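Local coordinates for endo-1,4-beta-xylanase (Bacteroides thetaiotaomicron VPI-5482, PDB 3KST), which probably hydrolyses O-glycosidic bonds in plant polysaccharides such as xylan, as a calcium-binding member of glycoside hydrolase family 43, at residues Leu22-Pro27 with Ala38-Gly43; Tyr74-Trp80 with Tyr97-His102. All blocks are in the same frame, centred on the assembly; numbering follows the deposited sequence.

Contact 1 (Leu22-Pro27 with Ala38-Gly43); sequences LPIADP and AYGTGG
Thr41 OG1 is gripped twice: it donates to Asp26 OD2 at 2.7 Å and accepts a hydrogen bond from the backbone N of Ala81. It meets OD2 on the anti side, 20° out of the carboxylate plane, and the two side chains cross obliquely. This is the inner end of strand 35-41 in a family 43 β-propeller, and Asp26, the predicted proton acceptor, sits where the chain turns a corner into strand 27-32. Its side chain lies close to His251, a calcium ligand, and about 6 Å from the ion at nearest atoms.

Just before that corner, Ala25 and Thr41 form an antiparallel hydrogen-bonded pair, with Ala25 N to Thr41 O at 2.9 Å and Thr41 N to Ala25 O at 2.7 Å. Ala25 CB and Thr41 CB lie on the same face, 4.0 Å apart.

Ile24 packs over the glycine-rich backbone. With CG1 between the backbone N and the carbonyl carbon (chi1 58°), Ile24 CD1 runs back along the strand to Gly40 N at 3.7 Å, and also touches Ala38 CB. A side chain on Gly40 would collide with Ile24 CB and Ala25 O. Farther out, beside the inverse gamma turn centred on Pro23, Gly43 CA makes a C-H...O contact with Pro23 O at 3.3 Å.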
loop_
_atom_site.group_PDB
_atom_site.type_symbol
_atom_site.label_atom_id
_atom_site.label_comp_id
_atom_site.label_asym_id
_atom_site.label_seq_id
_atom_site.Cartn_x
_atom_site.Cartn_y
_atom_site.Cartn_z
ATOM N N LEU A 22 4.946 -0.095 -15.310
ATOM C CA LEU A 22 3.706 0.376 -14.663
ATOM C C LEU A 22 4.210 1.568 -13.821
ATOM O O LEU A 22 4.776 1.373 -12.730
ATOM C CB LEU A 22 3.046 -0.730 -13.848
ATOM C CG LEU A 22 1.790 -0.254 -13.119
ATOM C CD1 LEU A 22 0.808 0.438 -14.080
ATOM C CD2 LEU A 22 1.128 -1.395 -12.386
ATOM N N PRO A 23 4.002 2.806 -14.318
ATOM C CA PRO A 23 4.705 3.947 -13.777
ATOM C C PRO A 23 4.155 4.552 -12.484
ATOM O O PRO A 23 3.838 5.750 -12.440
ATOM C CB PRO A 23 4.664 4.921 -14.957
ATOM C CG PRO A 23 3.340 4.695 -15.536
ATOM C CD PRO A 23 3.094 3.226 -15.423
ATOM N N ILE A 24 4.091 3.744 -11.434
ATOM C CA ILE A 24 3.640 4.208 -10.091
ATOM C C ILE A 24 4.576 3.689 -8.996
ATOM O O ILE A 24 5.277 2.674 -9.177
ATOM C CB ILE A 24 2.193 3.747 -9.738
ATOM C CG1 ILE A 24 2.059 2.198 -9.779
ATOM C CG2 ILE A 24 1.169 4.387 -10.696
ATOM C CD1 ILE A 24 0.667 1.640 -9.487
ATOM N N ALA A 25 4.568 4.406 -7.870
ATOM C CA ALA A 25 5.229 3.987 -6.639
ATOM C C ALA A 25 4.111 3.610 -5.645
ATOM O O ALA A 25 2.919 3.832 -5.896
ATOM C CB ALA A 25 6.107 5.105 -6.077
ATOM N N ASP A 26 4.519 3.038 -4.524
ATOM C CA ASP A 26 3.629 2.670 -3.409
ATOM C C ASP A 26 2.350 1.945 -3.877
ATOM O O ASP A 26 1.226 2.322 -3.455
ATOM C CB ASP A 26 3.275 3.973 -2.670
ATOM C CG ASP A 26 4.505 4.816 -2.289
ATOM O OD1 ASP A 26 5.591 4.251 -1.946
ATOM O OD2 ASP A 26 4.383 6.063 -2.287
ATOM N N PRO A 27 2.496 0.964 -4.807
ATOM C CA PRO A 27 1.336 0.347 -5.416
ATOM C C PRO A 27 0.378 -0.446 -4.530
ATOM O O PRO A 27 0.765 -1.033 -3.503
ATOM C CB PRO A 27 1.974 -0.575 -6.492
ATOM C CG PRO A 27 3.219 -1.010 -5.832
ATOM C CD PRO A 27 3.720 0.307 -5.314
ATOM N N ALA A 38 -5.142 -1.109 -10.265
ATOM C CA ALA A 38 -3.927 -0.633 -9.599
ATOM C C ALA A 38 -3.992 0.849 -9.375
ATOM O O ALA A 38 -4.412 1.582 -10.254
ATOM C CB ALA A 38 -2.685 -0.937 -10.421
ATOM N N TYR A 39 -3.568 1.265 -8.181
ATOM C CA TYR A 39 -3.473 2.683 -7.791
ATOM C C TYR A 39 -2.151 2.866 -7.085
ATOM O O TYR A 39 -1.787 2.021 -6.262
ATOM C CB TYR A 39 -4.581 3.058 -6.822
ATOM C CG TYR A 39 -5.945 2.574 -7.251
ATOM C CD1 TYR A 39 -6.361 1.272 -6.939
ATOM C CD2 TYR A 39 -6.803 3.395 -7.988
ATOM C CE1 TYR A 39 -7.599 0.791 -7.355
ATOM C CE2 TYR A 39 -8.043 2.935 -8.395
ATOM C CZ TYR A 39 -8.443 1.623 -8.061
ATOM O OH TYR A 39 -9.677 1.153 -8.439
ATOM N N GLY A 40 -1.434 3.939 -7.405
ATOM C CA GLY A 40 -0.171 4.258 -6.727
ATOM C C GLY A 40 0.161 5.745 -6.711
ATOM O O GLY A 40 -0.625 6.585 -7.174
ATOM N N THR A 41 1.341 6.045 -6.181
ATOM C CA THR A 41 1.904 7.383 -6.140
ATOM C C THR A 41 2.456 7.739 -7.504
ATOM O O THR A 41 3.321 7.038 -8.005
ATOM C CB THR A 41 3.052 7.446 -5.127
ATOM O OG1 THR A 41 2.513 7.150 -3.853
ATOM C CG2 THR A 41 3.763 8.840 -5.108
ATOM N N GLY A 42 1.969 8.829 -8.085
ATOM C CA GLY A 42 2.469 9.311 -9.374
ATOM C C GLY A 42 1.870 8.643 -10.572
ATOM O O GLY A 42 0.890 7.902 -10.465
ATOM N N GLY A 43 2.454 8.932 -11.739
ATOM C CA GLY A 43 1.986 8.375 -12.992
ATOM C C GLY A 43 0.674 8.974 -13.446
ATOM O O GLY A 43 0.003 8.403 -14.301
#

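Contact 2 (Tyr74-Trp80 with Tyr97-His102); sequences YGTWGFW and YSAEEH
Trp80 and Ser98 form an antiparallel hydrogen-bonded pair, N to O at 3.1 Å both ways, and a separate bond joins Glu100 N to Trp77 O just as strand 92-99 enters the type I' turn Ala99-His102. Water 3 bridges Gly78 O and Glu101 N and sits over one face of the Trp80 indole.

Glu100 buries more surface here than any other residue. Glu100 CG lies over the five-membered ring of Trp77, 3.5 Å from the centroid and close to the ring normal; the carboxylate runs on past the NE1-CD1 rim, its plane tilted 20° from the ring. Trp77 NE1 makes no hydrogen bond to it and is bonded to water 2 instead. Trp77 CG, set between its own backbone N and carbonyl carbon (chi1 63°), folds the indole back over this chain. Glu100 OE2 accepts from Thr76 N at 2.9 Å, on the anti side, and from water 1, which also bonds to Thr76 OG1. An alanine in place of Glu100 would probably leave Thr76 N without its carboxylate partner and uncover the part of the Trp77 face that CG now covers.

Deeper in, Ala99 CB makes a CH-pi contact over the Phe79 ring, 4.1 Å from its centroid, while Phe79 and Tyr97 lie side by side. The edge of the Tyr74 ring points at the face of His102 in an offset edge-to-face pair, planes at 76°. His102 ND1 is tied to Glu100 O at 2.8 Å, which helps fix that imidazole. Ser98 OG bonds to the backbone N of Asp130, predicted to tune the pKa of the active-site glutamate. This is a β-hairpin with a two-residue type I' loop, joining strands 92-99 and 102-108 of one propeller blade, with the chain entering strand 80-87 laid beside it.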
loop_
_atom_site.group_PDB
_atom_site.type_symbol
_atom_site.label_atom_id
_atom_site.label_comp_id
_atom_site.label_asym_id
_atom_site.label_seq_id
_atom_site.Cartn_x
_atom_site.Cartn_y
_atom_site.Cartn_z
ATOM N N TYR A 74 -8.728 17.401 -0.047
ATOM C CA TYR A 74 -7.850 18.168 0.814
ATOM C C TYR A 74 -6.487 18.148 0.137
ATOM O O TYR A 74 -6.108 17.114 -0.368
ATOM C CB TYR A 74 -7.683 17.446 2.146
ATOM C CG TYR A 74 -6.663 18.045 3.060
ATOM C CD1 TYR A 74 -6.932 19.233 3.769
ATOM C CD2 TYR A 74 -5.413 17.432 3.244
ATOM C CE1 TYR A 74 -5.983 19.790 4.626
ATOM C CE2 TYR A 74 -4.469 17.968 4.120
ATOM C CZ TYR A 74 -4.742 19.154 4.786
ATOM O OH TYR A 74 -3.789 19.649 5.638
ATOM N N GLY A 75 -5.820 19.294 0.094
ATOM C CA GLY A 75 -4.453 19.434 -0.424
ATOM C C GLY A 75 -4.172 19.677 -1.888
ATOM O O GLY A 75 -4.984 19.426 -2.779
ATOM N N THR A 76 -2.958 20.152 -2.149
ATOM C CA THR A 76 -2.503 20.432 -3.499
ATOM C C THR A 76 -1.212 19.745 -3.893
ATOM O O THR A 76 -0.823 19.881 -5.059
ATOM C CB THR A 76 -2.345 21.945 -3.718
ATOM O OG1 THR A 76 -1.277 22.428 -2.900
ATOM C CG2 THR A 76 -3.652 22.655 -3.376
ATOM N N TRP A 77 -0.580 19.013 -2.971
ATOM C CA TRP A 77 0.703 18.331 -3.211
ATOM C C TRP A 77 0.828 17.100 -2.338
ATOM O O TRP A 77 0.053 16.911 -1.388
ATOM C CB TRP A 77 1.876 19.292 -2.945
ATOM C CG TRP A 77 1.971 19.775 -1.530
ATOM C CD1 TRP A 77 1.376 20.902 -0.989
ATOM C CD2 TRP A 77 2.675 19.142 -0.450
ATOM N NE1 TRP A 77 1.698 21.009 0.345
ATOM C CE2 TRP A 77 2.476 19.942 0.706
ATOM C CE3 TRP A 77 3.465 17.979 -0.341
ATOM C CZ2 TRP A 77 3.036 19.623 1.934
ATOM C CZ3 TRP A 77 4.033 17.663 0.896
ATOM C CH2 TRP A 77 3.809 18.477 2.023
ATOM N N GLY A 78 1.812 16.252 -2.627
ATOM C CA GLY A 78 1.998 15.065 -1.810
ATOM C C GLY A 78 0.885 14.013 -1.830
ATOM O O GLY A 78 0.577 13.424 -0.790
ATOM N N PHE A 79 0.264 13.796 -2.993
ATOM C CA PHE A 79 -0.729 12.698 -3.143
ATOM C C PHE A 79 0.038 11.378 -3.240
ATOM O O PHE A 79 0.588 11.040 -4.308
ATOM C CB PHE A 79 -1.649 12.931 -4.318
ATOM C CG PHE A 79 -2.610 14.038 -4.068
ATOM C CD1 PHE A 79 -3.847 13.750 -3.522
ATOM C CD2 PHE A 79 -2.214 15.374 -4.213
ATOM C CE1 PHE A 79 -4.756 14.789 -3.256
ATOM C CE2 PHE A 79 -3.100 16.418 -3.953
ATOM C CZ PHE A 79 -4.367 16.133 -3.466
ATOM N N TRP A 80 0.127 10.671 -2.105
ATOM C CA TRP A 80 0.888 9.417 -1.977
ATOM C C TRP A 80 0.099 8.211 -1.442
ATOM O O TRP A 80 -0.866 8.346 -0.674
ATOM C CB TRP A 80 2.058 9.574 -0.986
ATOM C CG TRP A 80 2.942 10.757 -1.173
ATOM C CD1 TRP A 80 3.263 11.385 -2.338
ATOM C CD2 TRP A 80 3.656 11.430 -0.143
ATOM N NE1 TRP A 80 4.122 12.426 -2.098
ATOM C CE2 TRP A 80 4.386 12.479 -0.756
ATOM C CE3 TRP A 80 3.753 11.260 1.243
ATOM C CZ2 TRP A 80 5.197 13.369 -0.015
ATOM C CZ3 TRP A 80 4.554 12.154 1.982
ATOM C CH2 TRP A 80 5.277 13.182 1.338
ATOM N N TYR A 97 -5.756 7.587 1.482
ATOM C CA TYR A 97 -4.536 8.155 0.889
ATOM C C TYR A 97 -3.903 9.227 1.755
ATOM O O TYR A 97 -4.463 9.595 2.779
ATOM C CB TYR A 97 -4.893 8.741 -0.475
ATOM C CG TYR A 97 -5.910 9.867 -0.451
ATOM C CD1 TYR A 97 -7.293 9.608 -0.331
ATOM C CD2 TYR A 97 -5.506 11.195 -0.560
ATOM C CE1 TYR A 97 -8.258 10.662 -0.314
ATOM C CE2 TYR A 97 -6.465 12.278 -0.566
ATOM C CZ TYR A 97 -7.839 11.987 -0.443
ATOM O OH TYR A 97 -8.765 13.016 -0.441
ATOM N N SER A 98 -2.727 9.698 1.329
ATOM C CA SER A 98 -2.029 10.783 1.961
ATOM C C SER A 98 -2.061 11.974 1.034
ATOM O O SER A 98 -2.058 11.823 -0.161
ATOM C CB SER A 98 -0.595 10.388 2.248
ATOM O OG SER A 98 -0.562 9.218 3.041
ATOM N N ALA A 99 -2.135 13.165 1.600
ATOM C CA ALA A 99 -2.101 14.416 0.845
ATOM C C ALA A 99 -1.527 15.469 1.789
ATOM O O ALA A 99 -2.003 15.594 2.906
ATOM C CB ALA A 99 -3.520 14.803 0.317
ATOM N N GLU A 100 -0.477 16.185 1.366
ATOM C CA GLU A 100 0.260 17.144 2.220
ATOM C C GLU A 100 0.663 16.576 3.605
ATOM O O GLU A 100 0.586 17.275 4.625
ATOM C CB GLU A 100 -0.499 18.468 2.399
ATOM C CG GLU A 100 -0.982 19.136 1.136
ATOM C CD GLU A 100 -1.294 20.623 1.273
ATOM O OE1 GLU A 100 -1.126 21.206 2.375
ATOM O OE2 GLU A 100 -1.693 21.222 0.252
ATOM N N GLU A 101 1.084 15.304 3.620
ATOM C CA GLU A 101 1.481 14.591 4.824
ATOM C C GLU A 101 0.352 14.434 5.868
ATOM O O GLU A 101 0.638 14.382 7.061
ATOM C CB GLU A 101 2.777 15.193 5.439
ATOM C CG GLU A 101 3.993 14.998 4.516
ATOM C CD GLU A 101 5.229 15.751 4.939
ATOM O OE1 GLU A 101 5.148 16.985 5.160
ATOM O OE2 GLU A 101 6.297 15.110 4.999
ATOM N N HIS A 102 -0.899 14.344 5.406
ATOM C CA HIS A 102 -2.062 14.054 6.269
ATOM C C HIS A 102 -2.808 12.905 5.620
ATOM O O HIS A 102 -2.728 12.725 4.388
ATOM C CB HIS A 102 -2.969 15.279 6.465
ATOM C CG HIS A 102 -2.307 16.365 7.236
ATOM N ND1 HIS A 102 -1.375 17.208 6.681
ATOM C CD2 HIS A 102 -2.404 16.711 8.543
ATOM C CE1 HIS A 102 -0.940 18.051 7.606
ATOM N NE2 HIS A 102 -1.547 17.766 8.745
HETATM O O HOH W 1 -1.985 23.838 -0.550
HETATM O O HOH W 2 1.255 23.575 1.767
HETATM O O HOH W 3 1.489 13.259 1.780
HETATM O O HOH W 4 -1.912 6.777 2.184
#

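Overall arrangement
Contact 1 is buried, its centre about 10 Å from the centre of the chain, and contact 2 lies farther out and only partly buried; the two contact centres are about 15 Å apart. They belong to different sheets of the propeller: strand 35-41 is part of the large mixed sheet, strand 92-99 the middle of a three-stranded one. Even so they touch, Thr41 OG1 coming within 3.4 Å of Trp80 CA. Contact 1 relies on small residues, close backbone pairing and one carboxylate-hydroxyl bond beside the metal site. Contact 2 instead uses large aromatic rings, a glutamate and bridging waters at the surface, while its Trp80 side chain approaches Asp26.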